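PDB 3DZD: transcriptional regulator (NtrC family) from Aquifex aeolicus, which probably hydrolyses ATP as a AAA+ activator of sigma54-dependent transcription, under the control of its response-regulator receiver domain. Local coordinates for residues L301-F315 against L338-L350. Sequence-based numbering, arbitrary orientation.
Sequences LRERGKDVILLAEYF and LMKQEWKGNVREL. With ADP (adenosine-5'-diphosphate), chain C.
Leu-301 CD2 sits over the face of the Trp-343 indole, a clear example of an aliphatic branch seated on an aromatic ring. A chi1 of 173° turns CG of Leu-301 away from its own backbone N and brings CD2 to 3.9 Å from the centroid of the five-membered ring, a CH-pi contact 20° off the ring normal. Leu-350 CB lies over the same face, while CB of Gln-341 backs the opposite one. Val-308 meets the indole roughly at right angles, its CG2 3.8 Å from Trp-343 NE1; that nitrogen also makes a weak hydrogen bond to Leu-338 O. Replacing Trp-343 with an alanine would probably open a gap beneath Leu-301 CD2 and beside Val-308, and leave Leu-338 O without this donor.

A polar seam adjoins the apolar one. Asn-346 OD1 accepts a nearly straight bond from Leu-301 N (2.7 Å), and its ND2 reaches Glu-160 and Ser-161. A water accepts from Arg-302 N and NH1 and lies 2.9 Å from Asn-346 OD1 and 2.8 Å from Glu-342 O. Glu-342 OE1 is well out of the guanidinium plane, 3.9 Å from Arg-302 NE, so this long salt bridge rests on charge alone; Arg-302 NH2 forms another with Glu-160.

Where helix 307-315 begins, selenomethionine Met-339 packs beside Val-308, and Leu-338 CD1 meets Ile-309 CD1; further on it fits against Ala-312 CB, and Leu-350 CD2 presses on Leu-311 CB at 3.5 Å. Val-347 CG1 touches the Phe-315 ring edge and comes within 3.3 Å of ADP C8. The helical segments 307-315 and 346-350, with axes 43° apart, contribute Leu-311, Tyr-314, Phe-315, Val-347 and Arg-348 to the ADP pocket, an arrangement characteristic of the AAA+ helical lid domain.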
# COMPACT_ATOMS: atom_id res chain seq x y z
N LEU A 301 -3.35 26.28 16.67
CA LEU A 301 -4.62 26.56 16.02
C LEU A 301 -5.16 27.94 16.42
O LEU A 301 -5.69 28.66 15.57
CB LEU A 301 -5.63 25.45 16.35
CG LEU A 301 -7.07 25.65 15.90
CD1 LEU A 301 -7.16 25.99 14.43
CD2 LEU A 301 -7.89 24.40 16.23
N ARG A 302 -5.02 28.31 17.69
CA ARG A 302 -5.49 29.61 18.18
C ARG A 302 -4.72 30.80 17.60
O ARG A 302 -5.08 31.95 17.85
CB ARG A 302 -5.42 29.66 19.71
CG ARG A 302 -4.02 29.66 20.25
CD ARG A 302 -3.95 29.27 21.70
NE ARG A 302 -2.58 29.19 22.19
CZ ARG A 302 -1.84 28.08 22.20
NH1 ARG A 302 -2.32 26.93 21.72
NH2 ARG A 302 -0.60 28.11 22.68
N GLU A 303 -3.65 30.54 16.86
CA GLU A 303 -2.91 31.61 16.19
C GLU A 303 -3.27 31.72 14.73
O GLU A 303 -2.62 32.44 13.98
CB GLU A 303 -1.39 31.41 16.32
CG GLU A 303 -0.82 31.74 17.69
CD GLU A 303 0.71 31.66 17.72
OE1 GLU A 303 1.37 31.99 16.70
OE2 GLU A 303 1.26 31.27 18.78
N ARG A 304 -4.32 31.00 14.31
CA ARG A 304 -4.61 30.85 12.88
C ARG A 304 -5.87 31.56 12.42
O ARG A 304 -6.41 31.26 11.35
CB ARG A 304 -4.67 29.38 12.50
CG ARG A 304 -3.40 28.64 12.80
CD ARG A 304 -3.37 27.35 12.04
NE ARG A 304 -2.38 26.43 12.59
CZ ARG A 304 -2.35 25.14 12.30
NH1 ARG A 304 -3.26 24.64 11.46
NH2 ARG A 304 -1.41 24.35 12.82
N GLY A 305 -6.32 32.52 13.23
CA GLY A 305 -7.45 33.33 12.85
C GLY A 305 -8.69 32.48 12.65
O GLY A 305 -9.10 31.74 13.56
N LYS A 306 -9.26 32.58 11.46
CA LYS A 306 -10.52 31.93 11.15
C LYS A 306 -10.34 30.55 10.50
O LYS A 306 -11.29 29.93 10.04
CB LYS A 306 -11.38 32.86 10.29
CG LYS A 306 -12.14 33.91 11.13
CD LYS A 306 -12.28 35.24 10.41
CE LYS A 306 -13.62 35.37 9.71
NZ LYS A 306 -14.74 35.40 10.70
N ASP A 307 -9.10 30.05 10.49
CA ASP A 307 -8.88 28.69 10.05
C ASP A 307 -9.71 27.74 10.90
O ASP A 307 -10.08 26.67 10.45
CB ASP A 307 -7.40 28.31 10.15
CG ASP A 307 -6.59 28.77 8.96
OD1 ASP A 307 -7.16 29.34 8.00
OD2 ASP A 307 -5.35 28.57 8.98
N VAL A 308 -10.00 28.14 12.14
CA VAL A 308 -10.77 27.28 13.04
C VAL A 308 -12.15 26.97 12.45
O VAL A 308 -12.65 25.85 12.56
CB VAL A 308 -10.88 27.88 14.47
CG1 VAL A 308 -11.30 29.33 14.41
CG2 VAL A 308 -11.86 27.09 15.31
N ILE A 309 -12.74 27.97 11.80
CA ILE A 309 -14.01 27.77 11.11
C ILE A 309 -13.86 26.94 9.84
O ILE A 309 -14.69 26.07 9.57
CB ILE A 309 -14.64 29.10 10.71
CG1 ILE A 309 -14.78 30.01 11.94
CG2 ILE A 309 -15.97 28.85 10.05
CD1 ILE A 309 -15.31 29.30 13.15
N LEU A 310 -12.82 27.22 9.07
CA LEU A 310 -12.56 26.47 7.84
C LEU A 310 -12.45 24.99 8.17
O LEU A 310 -13.05 24.15 7.50
CB LEU A 310 -11.27 26.94 7.15
CG LEU A 310 -11.32 28.33 6.52
CD1 LEU A 310 -10.06 28.60 5.71
CD2 LEU A 310 -12.55 28.48 5.65
N LEU A 311 -11.68 24.70 9.21
CA LEU A 311 -11.44 23.34 9.62
C LEU A 311 -12.73 22.69 10.13
O LEU A 311 -13.01 21.52 9.81
CB LEU A 311 -10.34 23.31 10.68
CG LEU A 311 -8.94 23.55 10.11
CD1 LEU A 311 -7.94 23.97 11.18
CD2 LEU A 311 -8.47 22.29 9.38
N ALA A 312 -13.50 23.44 10.91
CA ALA A 312 -14.75 22.93 11.45
C ALA A 312 -15.70 22.53 10.32
O ALA A 312 -16.33 21.47 10.38
CB ALA A 312 -15.41 23.98 12.35
N GLU A 313 -15.80 23.38 9.31
CA GLU A 313 -16.68 23.12 8.19
C GLU A 313 -16.19 21.92 7.40
O GLU A 313 -16.98 21.12 6.91
CB GLU A 313 -16.78 24.36 7.30
CG GLU A 313 -17.53 25.51 7.95
CD GLU A 313 -17.41 26.82 7.20
OE1 GLU A 313 -16.43 26.99 6.44
OE2 GLU A 313 -18.30 27.68 7.36
N TYR A 314 -14.87 21.79 7.31
CA TYR A 314 -14.27 20.68 6.59
C TYR A 314 -14.55 19.36 7.31
O TYR A 314 -14.84 18.34 6.67
CB TYR A 314 -12.76 20.92 6.44
CG TYR A 314 -11.93 19.70 6.08
CD1 TYR A 314 -11.74 19.31 4.76
CD2 TYR A 314 -11.30 18.96 7.07
CE1 TYR A 314 -10.97 18.21 4.44
CE2 TYR A 314 -10.54 17.86 6.76
CZ TYR A 314 -10.37 17.49 5.45
OH TYR A 314 -9.60 16.39 5.17
N PHE A 315 -14.48 19.38 8.64
CA PHE A 315 -14.72 18.16 9.41
C PHE A 315 -16.22 17.84 9.47
O PHE A 315 -16.62 16.69 9.35
CB PHE A 315 -14.11 18.26 10.82
CG PHE A 315 -12.60 18.23 10.84
CD1 PHE A 315 -11.91 17.18 10.23
CD2 PHE A 315 -11.87 19.23 11.46
CE1 PHE A 315 -10.52 17.15 10.23
CE2 PHE A 315 -10.48 19.20 11.48
CZ PHE A 315 -9.80 18.17 10.86
N LEU A 338 -16.48 28.63 18.70
CA LEU A 338 -15.19 28.03 18.33
C LEU A 338 -14.06 29.06 18.44
O LEU A 338 -12.98 28.76 18.96
CB LEU A 338 -15.26 27.47 16.91
CG LEU A 338 -16.23 26.31 16.62
CD1 LEU A 338 -16.31 26.02 15.13
CD2 LEU A 338 -15.83 25.05 17.37
N MSE A 339 -14.33 30.27 17.97
CA MSE A 339 -13.33 31.34 17.94
C MSE A 339 -12.91 31.78 19.34
O MSE A 339 -11.90 32.48 19.50
CB MSE A 339 -13.88 32.52 17.16
CG MSE A 339 -14.07 32.23 15.69
SE MSE A 339 -12.38 32.36 14.75
CE MSE A 339 -12.11 34.28 14.97
N LYS A 340 -13.67 31.37 20.35
CA LYS A 340 -13.37 31.79 21.71
C LYS A 340 -12.60 30.72 22.46
O LYS A 340 -12.23 30.91 23.62
CB LYS A 340 -14.66 32.15 22.45
CG LYS A 340 -15.30 33.45 21.97
CD LYS A 340 -16.82 33.43 22.13
CE LYS A 340 -17.25 33.44 23.58
NZ LYS A 340 -18.73 33.26 23.71
N GLN A 341 -12.34 29.60 21.81
CA GLN A 341 -11.65 28.50 22.47
C GLN A 341 -10.13 28.62 22.33
O GLN A 341 -9.62 29.21 21.39
CB GLN A 341 -12.15 27.14 21.96
CG GLN A 341 -13.66 26.97 22.08
CD GLN A 341 -14.16 27.25 23.50
OE1 GLN A 341 -13.81 26.53 24.44
NE2 GLN A 341 -15.00 28.28 23.65
N GLU A 342 -9.42 28.04 23.30
CA GLU A 342 -7.96 28.00 23.29
C GLU A 342 -7.39 26.89 22.41
O GLU A 342 -6.36 27.08 21.77
CB GLU A 342 -7.45 27.85 24.71
CG GLU A 342 -7.55 29.14 25.49
CD GLU A 342 -6.58 30.16 24.97
OE1 GLU A 342 -5.39 29.79 24.82
OE2 GLU A 342 -6.99 31.32 24.71
N TRP A 343 -8.05 25.73 22.41
CA TRP A 343 -7.60 24.57 21.65
C TRP A 343 -6.22 24.10 22.06
O TRP A 343 -5.30 24.06 21.25
CB TRP A 343 -7.62 24.85 20.15
CG TRP A 343 -8.93 25.38 19.65
CD1 TRP A 343 -9.18 26.63 19.16
CD2 TRP A 343 -10.17 24.68 19.59
NE1 TRP A 343 -10.49 26.74 18.79
CE2 TRP A 343 -11.13 25.56 19.06
CE3 TRP A 343 -10.57 23.39 19.95
CZ2 TRP A 343 -12.46 25.20 18.87
CZ3 TRP A 343 -11.89 23.03 19.77
CH2 TRP A 343 -12.82 23.94 19.23
N LYS A 344 -6.06 23.75 23.33
CA LYS A 344 -4.78 23.23 23.81
C LYS A 344 -4.38 21.95 23.06
O LYS A 344 -3.19 21.65 22.91
CB LYS A 344 -4.80 22.99 25.31
CG LYS A 344 -3.48 22.46 25.84
CD LYS A 344 -3.44 22.44 27.36
CE LYS A 344 -2.05 22.08 27.87
NZ LYS A 344 -2.00 22.02 29.36
N GLY A 345 -5.37 21.20 22.60
CA GLY A 345 -5.14 20.04 21.77
C GLY A 345 -5.19 20.37 20.28
O GLY A 345 -5.11 19.47 19.43
N ASN A 346 -5.35 21.65 19.97
CA ASN A 346 -5.29 22.11 18.59
C ASN A 346 -6.25 21.40 17.63
O ASN A 346 -7.42 21.25 17.95
CB ASN A 346 -3.84 22.06 18.12
CG ASN A 346 -2.98 23.10 18.81
OD1 ASN A 346 -3.12 24.28 18.53
ND2 ASN A 346 -2.12 22.67 19.73
N VAL A 347 -5.76 20.98 16.47
CA VAL A 347 -6.65 20.47 15.42
C VAL A 347 -7.20 19.11 15.82
O VAL A 347 -8.32 18.74 15.49
CB VAL A 347 -5.94 20.36 14.06
CG1 VAL A 347 -6.87 19.79 13.00
CG2 VAL A 347 -5.42 21.72 13.62
N ARG A 348 -6.38 18.38 16.57
CA ARG A 348 -6.76 17.08 17.05
C ARG A 348 -7.98 17.22 17.97
O ARG A 348 -8.93 16.45 17.88
CB ARG A 348 -5.57 16.46 17.78
CG ARG A 348 -5.74 15.04 18.20
CD ARG A 348 -4.37 14.47 18.48
NE ARG A 348 -3.82 15.00 19.72
CZ ARG A 348 -2.53 14.99 20.02
NH1 ARG A 348 -1.65 14.49 19.16
NH2 ARG A 348 -2.11 15.49 21.18
N GLU A 349 -7.94 18.22 18.85
CA GLU A 349 -9.08 18.54 19.70
C GLU A 349 -10.31 18.95 18.88
O GLU A 349 -11.40 18.39 19.05
CB GLU A 349 -8.72 19.64 20.71
CG GLU A 349 -9.84 19.93 21.72
CD GLU A 349 -9.51 21.04 22.71
OE1 GLU A 349 -8.31 21.34 22.94
OE2 GLU A 349 -10.46 21.64 23.25
N LEU A 350 -10.14 19.91 17.97
CA LEU A 350 -11.24 20.36 17.12
C LEU A 350 -11.89 19.22 16.33
O LEU A 350 -13.12 19.13 16.28
CB LEU A 350 -10.77 21.43 16.13
CG LEU A 350 -11.84 21.96 15.16
CD1 LEU A 350 -12.90 22.79 15.86
CD2 LEU A 350 -11.19 22.77 14.06
PB ADP C . 0.36 16.17 14.89
O1B ADP C . 0.93 15.31 13.78
O2B ADP C . 0.54 15.60 16.28
O3B ADP C . 0.76 17.61 14.83
PA ADP C . -2.12 15.37 13.62
O1A ADP C . -2.07 16.00 12.26
O2A ADP C . -1.75 13.91 13.73
O3A ADP C . -1.24 16.27 14.65
O5' ADP C . -3.62 15.53 14.20
C5' ADP C . -4.58 16.33 13.53
C4' ADP C . -5.75 15.51 13.03
O4' ADP C . -6.54 16.40 12.25
C3' ADP C . -5.29 14.46 12.04
O3' ADP C . -6.33 13.48 11.90
C2' ADP C . -5.19 15.17 10.72
O2' ADP C . -5.69 14.26 9.73
C1' ADP C . -6.16 16.32 10.86
N9 ADP C . -5.56 17.61 10.47
C8 ADP C . -4.58 18.25 11.14
N7 ADP C . -4.26 19.42 10.55
C5 ADP C . -5.05 19.54 9.47
C6 ADP C . -5.21 20.54 8.39
N6 ADP C . -4.46 21.67 8.37
N1 ADP C . -6.15 20.30 7.45
C2 ADP C . -6.90 19.18 7.48
N3 ADP C . -6.80 18.22 8.42
C4 ADP C . -5.91 18.35 9.42
O HOH W 1 -4.42 26.48 19.84